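Side-chain contacts in DNA topoisomerase 2-associated protein PAT1 (Saccharomyces cerevisiae, PDB 5LMG), which activates mRNA decapping and represses translation, its C-terminal domain binding the decapping enzyme Dcp2 and the 5'-3' exonuclease Xrn1 in yeast: residues G288-N291 with H292-I296; E237-D240 with K241-S245; W278-L281 with A282-A286. The protein carries 2 engineered substitutions. All blocks are in the same frame, centred on the assembly; numbering follows the deposited sequence.

Interaction 1. Residues G288-N291 with H292-I296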
loop_
_atom_site.group_PDB
_atom_site.type_symbol
_atom_site.label_atom_id
_atom_site.label_comp_id
_atom_site.label_asym_id
_atom_site.label_seq_id
_atom_site.Cartn_x
_atom_site.Cartn_y
_atom_site.Cartn_z
ATOM N N GLY A 288 10.342 10.388 10.775
ATOM C CA GLY A 288 11.584 11.068 10.421
ATOM C C GLY A 288 11.956 12.241 11.306
ATOM O O GLY A 288 11.086 12.878 11.902
ATOM N N LYS A 289 13.255 12.562 11.367
ATOM C CA LYS A 289 13.762 13.742 12.081
ATOM C C LYS A 289 13.495 14.961 11.158
ATOM O O LYS A 289 13.000 14.777 10.041
ATOM C CB LYS A 289 15.276 13.614 12.354
ATOM C CG LYS A 289 15.698 12.409 13.203
ATOM C CD LYS A 289 17.185 12.481 13.546
ATOM C CE LYS A 289 17.782 11.170 14.013
ATOM N NZ LYS A 289 17.168 10.665 15.275
ATOM N N LEU A 290 13.841 16.186 11.602
ATOM C CA LEU A 290 13.657 17.398 10.797
ATOM C C LEU A 290 14.358 17.320 9.421
ATOM O O LEU A 290 13.745 17.688 8.411
ATOM C CB LEU A 290 14.082 18.668 11.574
ATOM C CG LEU A 290 13.926 20.030 10.857
ATOM C CD1 LEU A 290 12.479 20.254 10.377
ATOM C CD2 LEU A 290 14.335 21.158 11.758
ATOM N N ASN A 291 15.616 16.821 9.386
ATOM C CA ASN A 291 16.398 16.707 8.144
ATOM C C ASN A 291 15.757 15.748 7.124
ATOM O O ASN A 291 15.816 16.026 5.922
ATOM C CB ASN A 291 17.862 16.371 8.423
ATOM C CG ASN A 291 18.650 17.551 8.968
ATOM O OD1 ASN A 291 18.252 18.714 8.835
ATOM N ND2 ASN A 291 19.779 17.279 9.613
ATOM N N HIS A 292 15.106 14.656 7.603
ATOM C CA HIS A 292 14.356 13.727 6.739
ATOM C C HIS A 292 13.152 14.460 6.148
ATOM O O HIS A 292 12.907 14.359 4.954
ATOM C CB HIS A 292 13.848 12.498 7.526
ATOM C CG HIS A 292 14.935 11.606 8.023
ATOM N ND1 HIS A 292 15.179 11.458 9.379
ATOM C CD2 HIS A 292 15.826 10.857 7.332
ATOM C CE1 HIS A 292 16.188 10.607 9.464
ATOM N NE2 HIS A 292 16.597 10.208 8.260
ATOM N N GLN A 293 12.427 15.225 6.996
ATOM C CA GLN A 293 11.236 15.976 6.618
ATOM C C GLN A 293 11.519 17.045 5.555
ATOM O O GLN A 293 10.711 17.218 4.637
ATOM C CB GLN A 293 10.540 16.557 7.854
ATOM C CG GLN A 293 9.894 15.491 8.754
ATOM C CD GLN A 293 9.326 16.062 10.038
ATOM O OE1 GLN A 293 9.524 17.231 10.373
ATOM N NE2 GLN A 293 8.600 15.245 10.796
ATOM N N ARG A 294 12.678 17.730 5.678
ATOM C CA ARG A 294 13.171 18.759 4.762
ATOM C C ARG A 294 13.326 18.172 3.364
ATOM O O ARG A 294 12.874 18.787 2.400
ATOM C CB ARG A 294 14.515 19.317 5.238
ATOM C CG ARG A 294 14.415 20.285 6.425
ATOM C CD ARG A 294 15.802 20.691 6.889
ATOM N NE ARG A 294 16.330 21.825 6.130
ATOM C CZ ARG A 294 17.182 21.735 5.114
ATOM N NH1 ARG A 294 17.622 20.550 4.709
ATOM N NH2 ARG A 294 17.617 22.831 4.507
ATOM N N ILE A 295 13.953 16.975 3.272
ATOM C CA ILE A 295 14.170 16.246 2.025
ATOM C C ILE A 295 12.816 15.815 1.430
ATOM O O ILE A 295 12.609 16.030 0.239
ATOM C CB ILE A 295 15.147 15.045 2.212
ATOM C CG1 ILE A 295 16.587 15.520 2.535
ATOM C CG2 ILE A 295 15.123 14.101 0.972
ATOM C CD1 ILE A 295 17.423 14.540 3.274
ATOM N N ILE A 296 11.912 15.203 2.253
ATOM C CA ILE A 296 10.579 14.744 1.795
ATOM C C ILE A 296 9.782 15.898 1.142
ATOM O O ILE A 296 9.348 15.735 -0.004
ATOM C CB ILE A 296 9.748 13.986 2.876
ATOM C CG1 ILE A 296 10.501 12.722 3.388
ATOM C CG2 ILE A 296 8.325 13.616 2.328
ATOM C CD1 ILE A 296 10.089 12.239 4.840
HETATM O O HOH W 1 17.956 17.798 5.114
#
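Gln293 N donates to Lys289 O (3.1 Å) and Arg294 N to Leu290 O (2.9 Å), the bonds that start helix 290-322 just after its N-cap, Lys289. At this end His292 turns back: its ND1 accepts the N-cap amide, Lys289 N, at 3.0 Å with an N-H...N angle of 154°. The donor lies in the imidazole plane, at the ring edge. With chi1 -66° placing CG beside the backbone N, the ring runs alongside the Lys289 side chain, and Lys289 CB is 3.7 Å from His292 ND1. His292, at N3, thus accepts the N-cap amide as the N3 residue of a capping box does, but without the return bond from the N-cap side chain the full motif is not met. On another side of the same first turn Arg294 lies beside Asn291; Arg294 CD is 3.7 Å from Asn291 OD1, with the amide and guanidinium planes 80° apart. A water donates to Asn291 O (2.9 Å) and accepts from Arg294 NH1 (2.8 Å) at the guanidinium edge. Beyond the two segments, Arg294 NE forms a salt bridge with an acidic side chain of the bound Dcp2 peptide. Because ND1 accepts while NE2 is taken up by Asp240, His292 is probably neutral with its proton on NE2.

Interaction 2. Residues E237-D240 with K241-S245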
loop_
_atom_site.group_PDB
_atom_site.type_symbol
_atom_site.label_atom_id
_atom_site.label_comp_id
_atom_site.label_asym_id
_atom_site.label_seq_id
_atom_site.Cartn_x
_atom_site.Cartn_y
_atom_site.Cartn_z
ATOM N N GLU A 237 17.672 3.654 13.336
ATOM C CA GLU A 237 18.676 3.089 12.430
ATOM C C GLU A 237 18.024 2.450 11.173
ATOM O O GLU A 237 18.481 2.698 10.054
ATOM C CB GLU A 237 19.578 2.058 13.165
ATOM C CG GLU A 237 20.388 2.618 14.326
ATOM C CD GLU A 237 21.223 3.849 14.022
ATOM O OE1 GLU A 237 21.971 3.833 13.016
ATOM O OE2 GLU A 237 21.109 4.842 14.777
ATOM N N ILE A 238 16.963 1.640 11.363
ATOM C CA ILE A 238 16.299 0.932 10.276
ATOM C C ILE A 238 15.508 1.912 9.384
ATOM O O ILE A 238 15.566 1.782 8.157
ATOM C CB ILE A 238 15.485 -0.285 10.791
ATOM C CG1 ILE A 238 16.483 -1.337 11.381
ATOM C CG2 ILE A 238 14.608 -0.888 9.662
ATOM C CD1 ILE A 238 15.911 -2.522 12.023
ATOM N N TYR A 239 14.841 2.922 9.991
ATOM C CA TYR A 239 14.132 3.980 9.253
ATOM C C TYR A 239 15.136 4.671 8.303
ATOM O O TYR A 239 14.824 4.874 7.128
ATOM C CB TYR A 239 13.507 5.029 10.214
ATOM C CG TYR A 239 12.938 6.235 9.488
ATOM C CD1 TYR A 239 13.745 7.328 9.165
ATOM C CD2 TYR A 239 11.605 6.264 9.080
ATOM C CE1 TYR A 239 13.243 8.416 8.448
ATOM C CE2 TYR A 239 11.090 7.350 8.362
ATOM C CZ TYR A 239 11.911 8.427 8.057
ATOM O OH TYR A 239 11.426 9.503 7.349
ATOM N N ASP A 240 16.339 5.023 8.825
ATOM C CA ASP A 240 17.378 5.679 8.045
ATOM C C ASP A 240 17.875 4.828 6.877
ATOM O O ASP A 240 18.151 5.388 5.815
ATOM C CB ASP A 240 18.532 6.168 8.924
ATOM C CG ASP A 240 19.342 7.250 8.242
ATOM O OD1 ASP A 240 18.768 8.340 7.962
ATOM O OD2 ASP A 240 20.524 6.990 7.917
ATOM N N LYS A 241 17.965 3.487 7.053
ATOM C CA LYS A 241 18.353 2.564 5.969
ATOM C C LYS A 241 17.282 2.588 4.857
ATOM O O LYS A 241 17.623 2.661 3.669
ATOM C CB LYS A 241 18.566 1.134 6.491
ATOM C CG LYS A 241 19.846 0.967 7.312
ATOM C CD LYS A 241 19.945 -0.430 7.921
ATOM C CE LYS A 241 20.555 -0.419 9.315
ATOM N NZ LYS A 241 21.996 -0.042 9.302
ATOM N N LEU A 242 15.994 2.575 5.248
ATOM C CA LEU A 242 14.856 2.682 4.334
ATOM C C LEU A 242 14.887 4.038 3.618
ATOM O O LEU A 242 14.674 4.095 2.405
ATOM C CB LEU A 242 13.530 2.541 5.102
ATOM C CG LEU A 242 12.260 2.634 4.256
ATOM C CD1 LEU A 242 12.070 1.374 3.417
ATOM C CD2 LEU A 242 11.051 2.876 5.129
ATOM N N PHE A 243 15.146 5.127 4.380
ATOM C CA PHE A 243 15.204 6.486 3.843
ATOM C C PHE A 243 16.283 6.607 2.750
ATOM O O PHE A 243 16.019 7.211 1.710
ATOM C CB PHE A 243 15.415 7.525 4.962
ATOM C CG PHE A 243 15.125 8.941 4.526
ATOM C CD1 PHE A 243 16.120 9.728 3.945
ATOM C CD2 PHE A 243 13.859 9.491 4.694
ATOM C CE1 PHE A 243 15.844 11.035 3.519
ATOM C CE2 PHE A 243 13.584 10.801 4.274
ATOM C CZ PHE A 243 14.582 11.563 3.696
ATOM N N THR A 244 17.456 5.980 2.975
ATOM C CA THR A 244 18.593 5.933 2.042
ATOM C C THR A 244 18.184 5.318 0.691
ATOM O O THR A 244 18.549 5.868 -0.349
ATOM C CB THR A 244 19.787 5.196 2.689
ATOM O OG1 THR A 244 20.112 5.831 3.917
ATOM C CG2 THR A 244 21.034 5.174 1.809
ATOM N N SER A 245 17.419 4.201 0.706
ATOM C CA SER A 245 16.973 3.537 -0.521
ATOM C C SER A 245 15.954 4.356 -1.345
ATOM O O SER A 245 15.815 4.096 -2.537
ATOM C CB SER A 245 16.434 2.138 -0.228
ATOM O OG SER A 245 15.271 2.179 0.582
HETATM O O HOH W 2 21.500 4.452 6.550
#
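Helix 234-246 belongs to the mainly helical C-terminal domain of PAT1, an array of helices consistent with its TPR-clan family, and two successive turns of it meet here through the i to i+4 pairs Tyr239/Phe243 and Asp240/Thr244. The aromatic pair lies on a buried side. Both residues have CG anti to the backbone N (chi1 172° for Tyr239, -165° for Phe243), which sends the two rings off the same side of the helix, lying side by side. Their contact is oblique: Phe243 CD2 stands 3.6 Å from Tyr239 OH and 4.0 Å from Tyr239 CE1. The Tyr239 hydroxyl is held by Leu284 of helix 275-286, and both rings also meet His292 edge to face, which ties this face to the start of helix 290-322. Ile238 and Leu242 pack against helix 178-191.

The polar pair lies on a more exposed side. Asp240 O takes two bonds from Thr244, one from the backbone N (3.0 Å) and one from OG1 (2.8 Å), and the donors arrive from opposite faces of the carbonyl plane. The hydroxyl reaches back because OG1 sits beside the backbone N, chi1 -56°. Lys241 lays its aliphatic chain over the preceding turn, Lys241 CG 3.5 Å from Glu237 O, yet the charged ends stay separate, Lys241 NZ being 5.4 Å from Glu237 OE1. Asp240 divides its carboxylate: OD1 is taken by His292, while a water donates to Asp240 OD2 at 3.0 Å and, by a longer bond of 3.3 Å, to Thr244 OG1.

Interaction 3. Residues W278-L281 with A282-A286. Engineered in segment 278-281: Ala279 (natural residue Gln). Engineered in segment 282-286: Ala286 (natural residue Leu).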
loop_
_atom_site.group_PDB
_atom_site.type_symbol
_atom_site.label_atom_id
_atom_site.label_comp_id
_atom_site.label_asym_id
_atom_site.label_seq_id
_atom_site.Cartn_x
_atom_site.Cartn_y
_atom_site.Cartn_z
ATOM N N TRP A 278 -0.384 9.984 -0.182
ATOM C CA TRP A 278 -0.267 10.954 0.914
ATOM C C TRP A 278 -0.228 10.254 2.271
ATOM O O TRP A 278 0.415 10.772 3.174
ATOM C CB TRP A 278 -1.362 12.037 0.837
ATOM C CG TRP A 278 -1.298 12.849 -0.427
ATOM C CD1 TRP A 278 -2.114 12.728 -1.517
ATOM C CD2 TRP A 278 -0.291 13.814 -0.782
ATOM N NE1 TRP A 278 -1.699 13.580 -2.516
ATOM C CE2 TRP A 278 -0.569 14.245 -2.099
ATOM C CE3 TRP A 278 0.824 14.358 -0.113
ATOM C CZ2 TRP A 278 0.206 15.220 -2.750
ATOM C CZ3 TRP A 278 1.610 15.299 -0.768
ATOM C CH2 TRP A 278 1.302 15.720 -2.071
ATOM N N ALA A 279 -0.873 9.061 2.400
ATOM C CA ALA A 279 -0.850 8.253 3.633
ATOM C C ALA A 279 0.564 7.696 3.842
ATOM O O ALA A 279 1.082 7.745 4.959
ATOM C CB ALA A 279 -1.877 7.132 3.568
ATOM N N PHE A 280 1.210 7.231 2.758
ATOM C CA PHE A 280 2.594 6.774 2.810
ATOM C C PHE A 280 3.526 7.925 3.234
ATOM O O PHE A 280 4.350 7.727 4.126
ATOM C CB PHE A 280 3.058 6.190 1.458
ATOM C CG PHE A 280 4.564 6.014 1.371
ATOM C CD1 PHE A 280 5.194 4.930 1.983
ATOM C CD2 PHE A 280 5.352 6.946 0.702
ATOM C CE1 PHE A 280 6.584 4.777 1.918
ATOM C CE2 PHE A 280 6.744 6.807 0.659
ATOM C CZ PHE A 280 7.354 5.714 1.257
ATOM N N LEU A 281 3.383 9.119 2.591
ATOM C CA LEU A 281 4.217 10.296 2.867
ATOM C C LEU A 281 4.050 10.775 4.301
ATOM O O LEU A 281 5.018 11.221 4.890
ATOM C CB LEU A 281 3.937 11.440 1.877
ATOM C CG LEU A 281 4.429 11.261 0.438
ATOM C CD1 LEU A 281 3.849 12.338 -0.470
ATOM C CD2 LEU A 281 5.971 11.289 0.354
ATOM N N ALA A 282 2.817 10.664 4.859
ATOM C CA ALA A 282 2.496 11.046 6.232
ATOM C C ALA A 282 3.220 10.103 7.198
ATOM O O ALA A 282 3.845 10.581 8.146
ATOM C CB ALA A 282 0.990 10.994 6.461
ATOM N N SER A 283 3.206 8.779 6.927
ATOM C CA SER A 283 3.896 7.818 7.802
ATOM C C SER A 283 5.420 7.949 7.712
ATOM O O SER A 283 6.097 7.848 8.743
ATOM C CB SER A 283 3.434 6.388 7.545
ATOM O OG SER A 283 3.913 5.917 6.297
ATOM N N LEU A 284 5.954 8.242 6.502
ATOM C CA LEU A 284 7.398 8.442 6.281
ATOM C C LEU A 284 7.867 9.689 7.047
ATOM O O LEU A 284 8.841 9.600 7.801
ATOM C CB LEU A 284 7.712 8.543 4.765
ATOM C CG LEU A 284 9.199 8.585 4.327
ATOM C CD1 LEU A 284 9.926 7.247 4.565
ATOM C CD2 LEU A 284 9.315 9.011 2.873
ATOM N N ALA A 285 7.120 10.810 6.934
ATOM C CA ALA A 285 7.419 12.071 7.621
ATOM C C ALA A 285 7.350 11.974 9.159
ATOM O O ALA A 285 8.226 12.521 9.838
ATOM C CB ALA A 285 6.501 13.172 7.117
ATOM N N ALA A 286 6.307 11.286 9.688
ATOM C CA ALA A 286 6.022 11.085 11.118
ATOM C C ALA A 286 7.130 10.373 11.872
ATOM O O ALA A 286 7.365 10.717 13.025
ATOM C CB ALA A 286 4.694 10.352 11.307
#
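Phe280 O is gripped twice, by Leu284 N and by Ser283 OG, each at 2.9 Å, within helix 275-286 of the mainly helical domain. The two donors use different directions. The amide of Leu284 is in the carbonyl plane with a C=O...N angle of 159°, whereas the hydroxyl comes in at 123° and tilted from the plane. Ser283 reaches the carbonyl because its OG stands between the backbone N and the carbonyl carbon (chi1 71°), which folds the hydroxyl back over the preceding turn. The polar group is thereby satisfied within its own helix, although the Ser283 side chain also packs on helix 201-216.

Beside this bond runs an apolar pair. Phe280 and Leu284 both have CG anti to the backbone N and extend the same way, so that the CD2 branch of Leu284 meets the Phe280 ring obliquely at CE2 (4.0 Å) and CZ (4.2 Å). Phe280 continues onto helix 201-216, and Leu284, with Leu281, onto Ile296 of helix 290-322, which places the helix between neighbours. Trp278 meets Phe254 edge to face, and Trp278 O receives Ala282 N at 2.9 Å. Ala279, an engineered residue, takes part through its backbone, its O accepting Ser283 N at 3.1 Å. Small side chains lie close over the preceding turn: Ala282 CB is 3.3 Å from Trp278 O, and Ala285 CB is 3.3 Å from Leu281 O.

In the fold
The three contacts form a gradient from core to surface. Interaction 3 is buried and chiefly apolar, its hydroxyl bonded within its own helix; interaction 2 is amphipathic, aromatic on one side and hydrated on the other; interaction 1 lies at the surface, where capping, water and charge add to packing against the peptide and helix 234-246. Their centres are 11 to 14 Å apart, and polar bonds close the triangle: His292 NE2 to Asp240 OD1 (2.9 Å) between 1 and 2, Gln293 NE2 to Ala285 O (2.9 Å) between 1 and 3, Tyr239 OH to Leu284 O (2.6 Å) between 2 and 3. Three helices thus meet around the start of peptide-binding helix 290-322.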